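Local structure of protein Pcdhgb2 (Mus musculus, 5SZR) at residues A374-P377 with G378-S381; E121-P124 with L125-I129. The protein probably mediates calcium-dependent cell adhesion, with a possible role in establishing and maintaining specific neuronal connections in the brain. All coordinates share one frame; numbering follows the deposited sequence.

Contact 1: residues A374-P377 with G378-S381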
ATOM      1  N   ALA A 374     -36.000 -62.566  17.086  1.00 49.45           N
ATOM      2  CA  ALA A 374     -35.489 -63.898  17.372  1.00 50.05           C
ATOM      3  C   ALA A 374     -36.623 -64.758  17.901  1.00 54.54           C
ATOM      4  O   ALA A 374     -37.366 -64.321  18.786  1.00 55.21           O
ATOM      5  CB  ALA A 374     -34.344 -63.853  18.389  1.00 48.93           C
ATOM      6  N   SER A 375     -36.762 -65.972  17.358  1.00 49.35           N
ATOM      7  CA  SER A 375     -37.786 -66.880  17.867  1.00 63.26           C
ATOM      8  C   SER A 375     -37.470 -67.358  19.277  1.00 62.89           C
ATOM      9  O   SER A 375     -38.381 -67.777  19.997  1.00 64.56           O
ATOM     10  CB  SER A 375     -37.964 -68.076  16.924  1.00 51.65           C
ATOM     11  OG  SER A 375     -36.721 -68.669  16.594  1.00 50.95           O
ATOM     12  N   ASP A 376     -36.205 -67.297  19.687  1.00 62.46           N
ATOM     13  CA  ASP A 376     -35.817 -67.603  21.062  1.00 65.36           C
ATOM     14  C   ASP A 376     -34.602 -66.752  21.386  1.00 64.66           C
ATOM     15  O   ASP A 376     -33.463 -67.129  21.068  1.00 60.63           O
ATOM     16  CB  ASP A 376     -35.520 -69.088  21.258  1.00 71.83           C
ATOM     17  CG  ASP A 376     -35.334 -69.457  22.715  1.00 79.30           C
ATOM     18  OD1 ASP A 376     -35.777 -68.683  23.589  1.00 80.38           O
ATOM     19  OD2 ASP A 376     -34.751 -70.527  22.989  1.00 85.74           O
ATOM     20  N   PRO A 377     -34.798 -65.589  22.007  1.00 66.52           N
ATOM     21  CA  PRO A 377     -33.658 -64.719  22.317  1.00 70.46           C
ATOM     22  C   PRO A 377     -32.699 -65.400  23.280  1.00 73.41           C
ATOM     23  O   PRO A 377     -33.107 -65.971  24.293  1.00 72.76           O
ATOM     24  CB  PRO A 377     -34.313 -63.483  22.945  1.00 70.36           C
ATOM     25  CG  PRO A 377     -35.756 -63.551  22.533  1.00 70.12           C
ATOM     26  CD  PRO A 377     -36.074 -65.004  22.447  1.00 69.18           C
ATOM     27  N   GLY A 378     -31.410 -65.338  22.953  1.00 80.19           N
ATOM     28  CA  GLY A 378     -30.372 -65.915  23.771  1.00 88.19           C
ATOM     29  C   GLY A 378     -29.930 -67.298  23.345  1.00 87.57           C
ATOM     30  O   GLY A 378     -28.871 -67.756  23.786  1.00 95.13           O
ATOM     31  N   LEU A 379     -30.718 -67.981  22.515  1.00 77.45           N
ATOM     32  CA  LEU A 379     -30.256 -69.244  21.951  1.00 70.29           C
ATOM     33  C   LEU A 379     -29.078 -69.020  21.014  1.00 64.58           C
ATOM     34  O   LEU A 379     -28.084 -69.754  21.064  1.00 64.32           O
ATOM     35  CB  LEU A 379     -31.399 -69.941  21.214  1.00 68.07           C
ATOM     36  CG  LEU A 379     -31.026 -71.293  20.615  1.00 66.09           C
ATOM     37  CD1 LEU A 379     -30.607 -72.240  21.727  1.00 64.30           C
ATOM     38  CD2 LEU A 379     -32.183 -71.867  19.816  1.00 68.06           C
ATOM     39  N   PHE A 380     -29.174 -68.008  20.155  1.00 59.14           N
ATOM     40  CA  PHE A 380     -28.114 -67.640  19.236  1.00 56.14           C
ATOM     41  C   PHE A 380     -27.569 -66.269  19.603  1.00 55.04           C
ATOM     42  O   PHE A 380     -28.309 -65.386  20.054  1.00 56.33           O
ATOM     43  CB  PHE A 380     -28.607 -67.615  17.785  1.00 55.05           C
ATOM     44  CG  PHE A 380     -29.042 -68.951  17.265  1.00 56.32           C
ATOM     45  CD1 PHE A 380     -28.108 -69.893  16.867  1.00 56.77           C
ATOM     46  CD2 PHE A 380     -30.391 -69.268  17.162  1.00 57.00           C
ATOM     47  CE1 PHE A 380     -28.509 -71.129  16.381  1.00 55.96           C
ATOM     48  CE2 PHE A 380     -30.796 -70.500  16.679  1.00 55.64           C
ATOM     49  CZ  PHE A 380     -29.855 -71.429  16.289  1.00 55.37           C
ATOM     50  N   SER A 381     -26.268 -66.095  19.401  1.00 53.75           N
ATOM     51  CA  SER A 381     -25.614 -64.806  19.545  1.00 48.66           C
ATOM     52  C   SER A 381     -25.157 -64.312  18.181  1.00 48.34           C
ATOM     53  O   SER A 381     -24.920 -65.099  17.259  1.00 45.61           O
ATOM     54  CB  SER A 381     -24.418 -64.893  20.498  1.00 49.45           C
ATOM     55  OG  SER A 381     -23.346 -65.595  19.893  1.00 50.97           O
TER
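Asp376 meets Leu379 twice: through its backbone oxygen, and through its carboxylate lying near the leucine's first side-chain carbon. Asp376 O accepts from Leu379 N at 3.2 Å; the N-H points nearly straight at the oxygen, although the nitrogen sits above the carbonyl plane, 37° out of it. This bond closes a beta turn whose inner residues, Pro377 and Gly378, have the torsions of type II. Gly378 takes a positive phi of 96°, at which a CB would be jammed against Pro377 O. With Asp376 CG anti to the backbone N (chi1 -171°), the carboxylate swings to the leucine side and OD2 comes 3.8 Å from Leu379 CB, the two side chains running roughly perpendicular. Beyond the turn, Leu379 CG lies 3.9 Å above the ring plane of Phe380, over the outer part of the ring. Leu379 also packs on Leu395 and Phe427, and Phe380 on Leu425, so the residues leaving this crossing from strand 368-374 to strand 380-382 of the opposite sheet enter the interior of the cadherin sandwich. Asp376 OD2 makes a salt bridge to Arg393, with Asp399 close by; the arginine probably offsets the crowding of two carboxylates and favours an ionised Asp376.

Contact 2: residues E121-P124 with L125-I129. With CA (calcium ion), chain N; CA (calcium ion), chain M.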
ATOM      1  N   GLU A 121       8.493   7.264  -9.239  1.00 52.52           N
ATOM      2  CA  GLU A 121       9.183   6.639  -8.117  1.00 51.77           C
ATOM      3  C   GLU A 121      10.412   5.848  -8.544  1.00 49.00           C
ATOM      4  O   GLU A 121      11.249   5.525  -7.697  1.00 48.74           O
ATOM      5  CB  GLU A 121       8.223   5.719  -7.363  1.00 53.95           C
ATOM      6  CG  GLU A 121       7.821   4.474  -8.128  1.00 51.84           C
ATOM      7  CD  GLU A 121       6.921   3.572  -7.313  1.00 52.92           C
ATOM      8  OE1 GLU A 121       5.942   3.040  -7.878  1.00 54.42           O
ATOM      9  OE2 GLU A 121       7.185   3.407  -6.104  1.00 52.30           O
ATOM     10  N   ASP A 122      10.538   5.513  -9.826  1.00 50.08           N
ATOM     11  CA  ASP A 122      11.701   4.788 -10.316  1.00 53.25           C
ATOM     12  C   ASP A 122      12.730   5.718 -10.954  1.00 51.65           C
ATOM     13  O   ASP A 122      13.623   5.248 -11.667  1.00 50.08           O
ATOM     14  CB  ASP A 122      11.271   3.691 -11.296  1.00 55.53           C
ATOM     15  CG  ASP A 122      10.630   4.241 -12.559  1.00 62.35           C
ATOM     16  OD1 ASP A 122      10.606   3.515 -13.574  1.00 67.83           O
ATOM     17  OD2 ASP A 122      10.151   5.393 -12.542  1.00 63.00           O
ATOM     18  N   SER A 123      12.622   7.019 -10.701  1.00 55.28           N
ATOM     19  CA  SER A 123      13.584   7.981 -11.218  1.00 50.98           C
ATOM     20  C   SER A 123      14.999   7.588 -10.800  1.00 49.20           C
ATOM     21  O   SER A 123      15.230   7.281  -9.624  1.00 49.05           O
ATOM     22  CB  SER A 123      13.262   9.387 -10.710  1.00 50.10           C
ATOM     23  OG  SER A 123      12.148   9.935 -11.394  1.00 50.69           O
ATOM     24  N   PRO A 124      15.957   7.582 -11.722  1.00 50.16           N
ATOM     25  CA  PRO A 124      17.337   7.257 -11.349  1.00 53.12           C
ATOM     26  C   PRO A 124      17.911   8.287 -10.386  1.00 54.62           C
ATOM     27  O   PRO A 124      17.422   9.414 -10.261  1.00 50.52           O
ATOM     28  CB  PRO A 124      18.091   7.283 -12.687  1.00 53.36           C
ATOM     29  CG  PRO A 124      17.049   7.373 -13.751  1.00 52.76           C
ATOM     30  CD  PRO A 124      15.834   7.973 -13.135  1.00 51.13           C
ATOM     31  N   LEU A 125      18.974   7.874  -9.698  1.00 57.37           N
ATOM     32  CA  LEU A 125      19.769   8.805  -8.910  1.00 60.54           C
ATOM     33  C   LEU A 125      20.270   9.945  -9.787  1.00 61.43           C
ATOM     34  O   LEU A 125      20.754   9.723 -10.901  1.00 63.87           O
ATOM     35  CB  LEU A 125      20.948   8.074  -8.270  1.00 63.46           C
ATOM     36  CG  LEU A 125      20.536   6.957  -7.316  1.00 67.56           C
ATOM     37  CD1 LEU A 125      21.744   6.359  -6.612  1.00 70.23           C
ATOM     38  CD2 LEU A 125      19.547   7.509  -6.317  1.00 68.40           C
ATOM     39  N   GLY A 126      20.144  11.165  -9.286  1.00 59.03           N
ATOM     40  CA  GLY A 126      20.569  12.327 -10.034  1.00 61.17           C
ATOM     41  C   GLY A 126      19.537  12.905 -10.972  1.00 60.27           C
ATOM     42  O   GLY A 126      19.892  13.737 -11.816  1.00 64.66           O
ATOM     43  N   THR A 127      18.277  12.497 -10.857  1.00 54.51           N
ATOM     44  CA  THR A 127      17.226  13.069 -11.685  1.00 53.67           C
ATOM     45  C   THR A 127      16.975  14.516 -11.281  1.00 53.45           C
ATOM     46  O   THR A 127      16.920  14.844 -10.092  1.00 53.83           O
ATOM     47  CB  THR A 127      15.939  12.251 -11.552  1.00 55.72           C
ATOM     48  OG1 THR A 127      16.199  10.887 -11.913  1.00 56.96           O
ATOM     49  CG2 THR A 127      14.850  12.803 -12.464  1.00 56.17           C
ATOM     50  N   VAL A 128      16.834  15.385 -12.279  1.00 53.64           N
ATOM     51  CA  VAL A 128      16.696  16.819 -12.042  1.00 53.24           C
ATOM     52  C   VAL A 128      15.236  17.121 -11.726  1.00 53.76           C
ATOM     53  O   VAL A 128      14.371  17.034 -12.601  1.00 55.28           O
ATOM     54  CB  VAL A 128      17.182  17.634 -13.243  1.00 52.94           C
ATOM     55  CG1 VAL A 128      16.981  19.120 -12.983  1.00 54.25           C
ATOM     56  CG2 VAL A 128      18.640  17.324 -13.522  1.00 53.68           C
ATOM     57  N   ILE A 129      14.961  17.485 -10.476  1.00 54.26           N
ATOM     58  CA  ILE A 129      13.592  17.740 -10.047  1.00 56.04           C
ATOM     59  C   ILE A 129      13.160  19.159 -10.377  1.00 57.40           C
ATOM     60  O   ILE A 129      12.028  19.382 -10.813  1.00 58.15           O
ATOM     61  CB  ILE A 129      13.453  17.464  -8.540  1.00 58.43           C
ATOM     62  CG1 ILE A 129      13.898  16.044  -8.204  1.00 59.08           C
ATOM     63  CG2 ILE A 129      12.016  17.676  -8.090  1.00 58.75           C
ATOM     64  CD1 ILE A 129      13.797  15.748  -6.738  1.00 61.39           C
TER
HETATM   65 CA    CA N 711       4.350   1.057  -7.115  1.00 56.34          CA
HETATM   66 CA    CA M 710       7.659   1.293  -4.990  1.00 54.11          CA
HETATM   67  O   HOH W   1       7.730  -0.910  -3.789  1.00 47.48           O
HETATM   68  O   HOH W   2      10.031   1.506  -4.754  1.00 51.19           O
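Pro124 O takes two bonds from Thr127: its hydroxyl OG1 donates at 2.5 Å, tilted 22° from the carbonyl plane, and its backbone N at 3.3 Å comes in from further above that plane, with a bent N-H...O angle of 136°. The hydroxyl is placed by chi1 of -57°, which sets OG1 beside the threonine's own N, and it also lies 3.2 Å from Pro124 CD. The same rotation sets OG1 3.5 Å from Ser123 CB, while Ser123 OG bonds Pro120 O. Without the hydroxyl, as with an alanine here, Pro124 O would probably keep from this residue only the longer, bent backbone bond, and a gap would be likely beside Ser123 CB and the proline ring. Residues Pro124 to Thr127 form a type II beta turn that leads into strand 128-135 of a cadherin domain, and Thr169 OG1 accepts from Thr127 N as well. Just upstream, Glu121 reaches the calcium sites at the junction with the next domain. Its carboxylate bridges two ions, OE1 binding one and OE2 the other at 2.4 Å; two waters, with groups including Asp174 and Glu176, help to fill the second ion's shell. Asp207, Val208, Asp210 and Asp243 join OE1 at the first ion, and Arg175 N donates to OE2.

In the fold
Contact 2 comes first along the chain, in the second of the four cadherin domains of this EC3-6 fragment, and contact 1 lies in the fourth. Their centres are 96 Å apart and their nearest atoms about 79 Å, so they share no strand or sheet and do not touch. In the domain of contact 2, residues 121-129 join strand 119-120 of one sheet to strand 128-135 of the other; residues 374-381 likewise pass from strand 368-374 to strand 380-382, in opposite sheets. Both are therefore sheet-to-sheet crossings within separate beta sandwiches. Contact 2 adjoins a calcium-bound domain junction, whereas contact 1 sits far from those calcium ions, in the domain at the C-terminal end of this elongated fragment.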